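Local coordinates for protein enoyl-CoA hydratase (Mycobacterium thermoresistibile, PDB 3T3W) that probably hydrates the double bond of enoyl-CoA thioesters in lipid metabolism, as a member of the crotonase family, at residues D158-E170 with Q239-H252. Sequence-based numbering, arbitrary orientation.
Sequences DIGGVEYHGHTWE and QGFYAAIQSVFDIH. Unlike the reference sequence in segment 158-170: Asp158 (reference Gly). With ZN (zinc ion), chain T.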
loop_
_atom_site.group_PDB
_atom_site.type_symbol
_atom_site.label_atom_id
_atom_site.label_comp_id
_atom_site.label_asym_id
_atom_site.label_seq_id
_atom_site.Cartn_x
_atom_site.Cartn_y
_atom_site.Cartn_z
ATOM N N ASP F 158 -1.201 12.292 -28.099
ATOM C CA ASP F 158 -1.837 11.012 -27.787
ATOM C C ASP F 158 -1.256 10.242 -26.623
ATOM O O ASP F 158 -1.466 9.036 -26.513
ATOM C CB ASP F 158 -2.023 10.111 -29.015
ATOM C CG ASP F 158 -3.491 10.045 -29.437
ATOM O OD1 ASP F 158 -4.345 9.339 -28.793
ATOM O OD2 ASP F 158 -3.780 10.781 -30.369
ATOM N N ILE F 159 -0.596 10.940 -25.709
ATOM C CA ILE F 159 0.047 10.295 -24.596
ATOM C C ILE F 159 -0.474 10.837 -23.270
ATOM O O ILE F 159 -0.684 12.046 -23.146
ATOM C CB ILE F 159 1.574 10.587 -24.637
ATOM C CG1 ILE F 159 2.162 10.269 -26.001
ATOM C CG2 ILE F 159 2.289 9.807 -23.550
ATOM C CD1 ILE F 159 2.027 8.826 -26.389
ATOM N N GLY F 160 -0.686 9.968 -22.280
ATOM C CA GLY F 160 -1.257 10.381 -21.020
ATOM C C GLY F 160 -0.273 10.954 -19.998
ATOM O O GLY F 160 -0.087 10.353 -18.924
ATOM N N GLY F 161 0.404 12.042 -20.349
ATOM C CA GLY F 161 1.417 12.623 -19.469
ATOM C C GLY F 161 2.774 11.997 -19.758
ATOM O O GLY F 161 2.868 10.885 -20.334
ATOM N N VAL F 162 3.831 12.663 -19.318
ATOM C CA VAL F 162 5.210 12.146 -19.538
ATOM C C VAL F 162 5.489 10.871 -18.734
ATOM O O VAL F 162 4.662 10.405 -17.897
ATOM C CB VAL F 162 6.267 13.226 -19.234
ATOM C CG1 VAL F 162 6.135 14.391 -20.254
ATOM C CG2 VAL F 162 6.126 13.735 -17.788
ATOM N N GLU F 163 6.678 10.318 -18.988
ATOM C CA GLU F 163 7.016 8.950 -18.582
ATOM C C GLU F 163 7.161 8.747 -17.085
ATOM O O GLU F 163 7.007 7.616 -16.599
ATOM C CB GLU F 163 8.369 8.594 -19.228
ATOM C CG GLU F 163 8.330 8.409 -20.744
ATOM C CD GLU F 163 8.413 9.688 -21.607
ATOM O OE1 GLU F 163 8.390 10.816 -21.063
ATOM O OE2 GLU F 163 8.448 9.531 -22.857
ATOM N N TYR F 164 7.477 9.815 -16.358
ATOM C CA TYR F 164 7.743 9.811 -14.925
ATOM C C TYR F 164 6.625 10.653 -14.325
ATOM O O TYR F 164 6.629 11.901 -14.421
ATOM C CB TYR F 164 9.105 10.440 -14.667
ATOM C CG TYR F 164 9.620 10.539 -13.236
ATOM C CD1 TYR F 164 10.538 9.620 -12.747
ATOM C CD2 TYR F 164 9.299 11.611 -12.413
ATOM C CE1 TYR F 164 11.067 9.717 -11.455
ATOM C CE2 TYR F 164 9.861 11.749 -11.141
ATOM C CZ TYR F 164 10.760 10.792 -10.666
ATOM O OH TYR F 164 11.350 10.899 -9.420
ATOM N N HIS F 165 5.639 9.970 -13.775
ATOM C CA HIS F 165 4.417 10.622 -13.333
ATOM C C HIS F 165 4.577 11.219 -11.936
ATOM O O HIS F 165 4.077 10.699 -10.948
ATOM C CB HIS F 165 3.202 9.674 -13.404
ATOM C CG HIS F 165 1.890 10.380 -13.166
ATOM N ND1 HIS F 165 1.187 10.959 -14.179
ATOM C CD2 HIS F 165 1.233 10.717 -11.989
ATOM C CE1 HIS F 165 0.107 11.573 -13.653
ATOM N NE2 HIS F 165 0.141 11.433 -12.322
ATOM N N GLY F 166 5.224 12.375 -11.881
ATOM C CA GLY F 166 5.298 13.184 -10.673
ATOM C C GLY F 166 4.020 13.996 -10.445
ATOM O O GLY F 166 3.797 14.501 -9.355
ATOM N N HIS F 167 3.206 14.146 -11.500
ATOM C CA HIS F 167 2.158 15.145 -11.520
ATOM C C HIS F 167 1.261 15.048 -10.295
ATOM O O HIS F 167 0.967 16.065 -9.630
ATOM C CB HIS F 167 1.257 15.028 -12.768
ATOM C CG HIS F 167 2.001 14.883 -14.074
ATOM N ND1 HIS F 167 2.833 13.822 -14.342
ATOM C CD2 HIS F 167 1.965 15.661 -15.230
ATOM C CE1 HIS F 167 3.311 13.946 -15.599
ATOM N NE2 HIS F 167 2.763 15.066 -16.152
ATOM N N THR F 168 0.730 13.870 -10.025
ATOM C CA THR F 168 -0.211 13.692 -8.939
ATOM C C THR F 168 0.405 14.009 -7.574
ATOM O O THR F 168 -0.259 14.571 -6.714
ATOM C CB THR F 168 -0.806 12.269 -8.945
ATOM O OG1 THR F 168 -1.509 12.088 -10.183
ATOM C CG2 THR F 168 -1.833 12.025 -7.795
ATOM N N TRP F 169 1.649 13.564 -7.391
ATOM C CA TRP F 169 2.394 13.769 -6.149
ATOM C C TRP F 169 2.725 15.224 -5.931
ATOM O O TRP F 169 2.682 15.727 -4.787
ATOM C CB TRP F 169 3.690 12.982 -6.230
ATOM C CG TRP F 169 3.462 11.493 -6.383
ATOM C CD1 TRP F 169 3.367 10.789 -7.553
ATOM C CD2 TRP F 169 3.225 10.536 -5.314
ATOM N NE1 TRP F 169 3.117 9.469 -7.309
ATOM C CE2 TRP F 169 2.988 9.251 -5.963
ATOM C CE3 TRP F 169 3.171 10.612 -3.922
ATOM C CZ2 TRP F 169 2.774 8.103 -5.240
ATOM C CZ3 TRP F 169 2.962 9.427 -3.185
ATOM C CH2 TRP F 169 2.750 8.204 -3.835
ATOM N N GLU F 170 3.019 15.922 -7.013
ATOM C CA GLU F 170 3.532 17.307 -6.962
ATOM C C GLU F 170 2.428 18.367 -6.930
ATOM O O GLU F 170 2.562 19.409 -6.278
ATOM C CB GLU F 170 4.438 17.541 -8.158
ATOM C CG GLU F 170 5.693 16.689 -8.148
ATOM C CD GLU F 170 6.796 17.172 -7.223
ATOM O OE1 GLU F 170 6.706 18.305 -6.678
ATOM O OE2 GLU F 170 7.791 16.416 -7.112
ATOM N N GLN F 239 4.226 5.241 0.867
ATOM C CA GLN F 239 2.983 5.769 0.289
ATOM C C GLN F 239 2.683 5.230 -1.098
ATOM O O GLN F 239 1.554 5.375 -1.553
ATOM C CB GLN F 239 2.995 7.290 0.205
ATOM C CG GLN F 239 2.939 8.008 1.550
ATOM C CD GLN F 239 3.048 9.525 1.401
ATOM O OE1 GLN F 239 3.241 10.064 0.281
ATOM N NE2 GLN F 239 2.848 10.243 2.512
ATOM N N GLY F 240 3.662 4.686 -1.788
ATOM C CA GLY F 240 3.453 4.083 -3.107
ATOM C C GLY F 240 4.183 4.739 -4.261
ATOM O O GLY F 240 3.954 4.368 -5.420
ATOM N N PHE F 241 5.107 5.659 -3.992
ATOM C CA PHE F 241 5.736 6.403 -5.062
ATOM C C PHE F 241 6.428 5.530 -6.106
ATOM O O PHE F 241 6.099 5.612 -7.285
ATOM C CB PHE F 241 6.684 7.489 -4.507
ATOM C CG PHE F 241 7.326 8.307 -5.564
ATOM C CD1 PHE F 241 6.592 9.258 -6.251
ATOM C CD2 PHE F 241 8.654 8.153 -5.892
ATOM C CE1 PHE F 241 7.152 10.017 -7.280
ATOM C CE2 PHE F 241 9.231 8.947 -6.910
ATOM C CZ PHE F 241 8.470 9.847 -7.623
ATOM N N TYR F 242 7.381 4.682 -5.690
ATOM C CA TYR F 242 8.056 3.796 -6.650
ATOM C C TYR F 242 7.052 2.965 -7.454
ATOM O O TYR F 242 7.115 2.926 -8.690
ATOM C CB TYR F 242 9.003 2.835 -5.920
ATOM C CG TYR F 242 9.758 1.936 -6.880
ATOM C CD1 TYR F 242 9.310 0.644 -7.202
ATOM C CD2 TYR F 242 10.948 2.361 -7.437
ATOM C CE1 TYR F 242 10.055 -0.167 -8.052
ATOM C CE2 TYR F 242 11.667 1.542 -8.347
ATOM C CZ TYR F 242 11.209 0.284 -8.628
ATOM O OH TYR F 242 11.966 -0.579 -9.482
ATOM N N ALA F 243 6.133 2.313 -6.776
ATOM C CA ALA F 243 5.147 1.441 -7.444
ATOM C C ALA F 243 4.254 2.242 -8.420
ATOM O O ALA F 243 3.975 1.769 -9.521
ATOM C CB ALA F 243 4.272 0.683 -6.406
ATOM N N ALA F 244 3.853 3.448 -8.048
ATOM C CA ALA F 244 2.978 4.273 -8.880
ATOM C C ALA F 244 3.709 4.770 -10.107
ATOM O O ALA F 244 3.177 4.776 -11.238
ATOM C CB ALA F 244 2.387 5.449 -8.067
ATOM N N ILE F 245 4.966 5.166 -9.928
ATOM C CA ILE F 245 5.796 5.591 -11.072
ATOM C C ILE F 245 5.948 4.458 -12.105
ATOM O O ILE F 245 5.802 4.649 -13.304
ATOM C CB ILE F 245 7.197 6.035 -10.580
ATOM C CG1 ILE F 245 7.100 7.395 -9.857
ATOM C CG2 ILE F 245 8.160 6.130 -11.770
ATOM C CD1 ILE F 245 6.846 8.577 -10.782
ATOM N N GLN F 246 6.196 3.251 -11.624
ATOM C CA GLN F 246 6.277 2.099 -12.502
ATOM C C GLN F 246 4.939 1.831 -13.217
ATOM O O GLN F 246 4.909 1.531 -14.445
ATOM C CB GLN F 246 6.795 0.873 -11.744
ATOM C CG GLN F 246 8.216 0.984 -11.185
ATOM C CD GLN F 246 9.270 1.205 -12.242
ATOM O OE1 GLN F 246 9.132 0.766 -13.393
ATOM N NE2 GLN F 246 10.374 1.865 -11.849
ATOM N N SER F 247 3.832 1.950 -12.476
ATOM C CA SER F 247 2.517 1.736 -13.050
ATOM C C SER F 247 2.233 2.705 -14.182
ATOM O O SER F 247 1.755 2.295 -15.273
ATOM C CB SER F 247 1.441 1.836 -11.968
ATOM O OG SER F 247 0.235 1.260 -12.392
ATOM N N VAL F 248 2.512 3.988 -13.958
ATOM C CA VAL F 248 2.163 4.990 -14.948
ATOM C C VAL F 248 3.073 4.891 -16.166
ATOM O O VAL F 248 2.654 5.172 -17.287
ATOM C CB VAL F 248 2.098 6.423 -14.350
ATOM C CG1 VAL F 248 1.699 7.408 -15.445
ATOM C CG2 VAL F 248 1.061 6.454 -13.206
ATOM N N PHE F 249 4.289 4.402 -15.991
ATOM C CA PHE F 249 5.164 4.186 -17.144
ATOM C C PHE F 249 4.488 3.272 -18.171
ATOM O O PHE F 249 4.459 3.581 -19.353
ATOM C CB PHE F 249 6.538 3.651 -16.728
ATOM C CG PHE F 249 7.474 3.485 -17.881
ATOM C CD1 PHE F 249 8.062 4.581 -18.463
ATOM C CD2 PHE F 249 7.713 2.247 -18.426
ATOM C CE1 PHE F 249 8.937 4.446 -19.518
ATOM C CE2 PHE F 249 8.599 2.100 -19.522
ATOM C CZ PHE F 249 9.208 3.225 -20.046
ATOM N N ASP F 250 3.875 2.187 -17.716
ATOM C CA ASP F 250 3.140 1.331 -18.629
ATOM C C ASP F 250 1.911 2.033 -19.251
ATOM O O ASP F 250 1.638 1.839 -20.444
ATOM C CB ASP F 250 2.732 0.002 -17.978
ATOM C CG ASP F 250 3.958 -0.819 -17.591
ATOM O OD1 ASP F 250 4.744 -1.142 -18.544
ATOM O OD2 ASP F 250 4.170 -1.067 -16.361
ATOM N N ILE F 251 1.198 2.830 -18.465
ATOM C CA ILE F 251 0.083 3.634 -19.023
ATOM C C ILE F 251 0.600 4.550 -20.174
ATOM O O ILE F 251 0.005 4.635 -21.252
ATOM C CB ILE F 251 -0.617 4.423 -17.905
ATOM C CG1 ILE F 251 -1.305 3.464 -16.928
ATOM C CG2 ILE F 251 -1.592 5.497 -18.482
ATOM C CD1 ILE F 251 -1.767 4.060 -15.589
ATOM N N HIS F 252 1.709 5.232 -19.922
ATOM C CA HIS F 252 2.371 6.068 -20.913
ATOM C C HIS F 252 2.690 5.264 -22.163
ATOM O O HIS F 252 2.394 5.698 -23.291
ATOM C CB HIS F 252 3.589 6.690 -20.279
ATOM C CG HIS F 252 4.412 7.520 -21.236
ATOM N ND1 HIS F 252 4.354 8.871 -21.258
ATOM C CD2 HIS F 252 5.338 7.143 -22.210
ATOM C CE1 HIS F 252 5.182 9.337 -22.225
ATOM N NE2 HIS F 252 5.775 8.289 -22.820
HETATM ZN ZN ZN T . 7.328 8.319 -24.192
HETATM O O HOH W 1 -0.793 7.109 -22.561
HETATM O O HOH W 2 5.604 7.215 -14.291
HETATM O O HOH W 3 6.810 10.214 -24.972
#
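Glu163 and His252 share a zinc ion, bound by Glu163 OE2 and His252 NE2 at 2.1 Å each; a water, Glu102 and His256 also belong to the site. A hydrogen bond from His252 ND1 to Gly161 O (2.7 Å), close to the imidazole plane, fixes the ring's rotation and implies that ND1 carries the proton, leaving NE2 to the metal. Bent at chi2 (83°), the Glu163 chain lays CG over one imidazole face, 3.5 Å from the ring centroid, while Ile159 CG2 covers the opposite face.

Water joins the backbones twice: one molecule links Gly160 N to Ile251 O, and another, held by three bonds, links Glu163 O and His165 N to Ile245 O.

Aromatic and apolar contacts follow toward the helix start. Phe241 turns its edge to the face of the five-membered ring of Trp169, a T-shaped pair with ring centroids 4.8 Å apart and planes at 82°. Ile245 CD1 makes a CH-pi contact 4.1 Å from the Tyr164 ring centroid, 7° off the normal. Among apolar contacts, Val248 CG1 meets His165 CB at 3.4 Å.

This buried contact joins loop 159-166 and Trp169 of helix 167-171 to the first three turns of helix 241-263. In this crotonase-like subunit, zinc ties the loop to helices 95-115 (Glu102) and 241-263; helix 133-136 touches Tyr164.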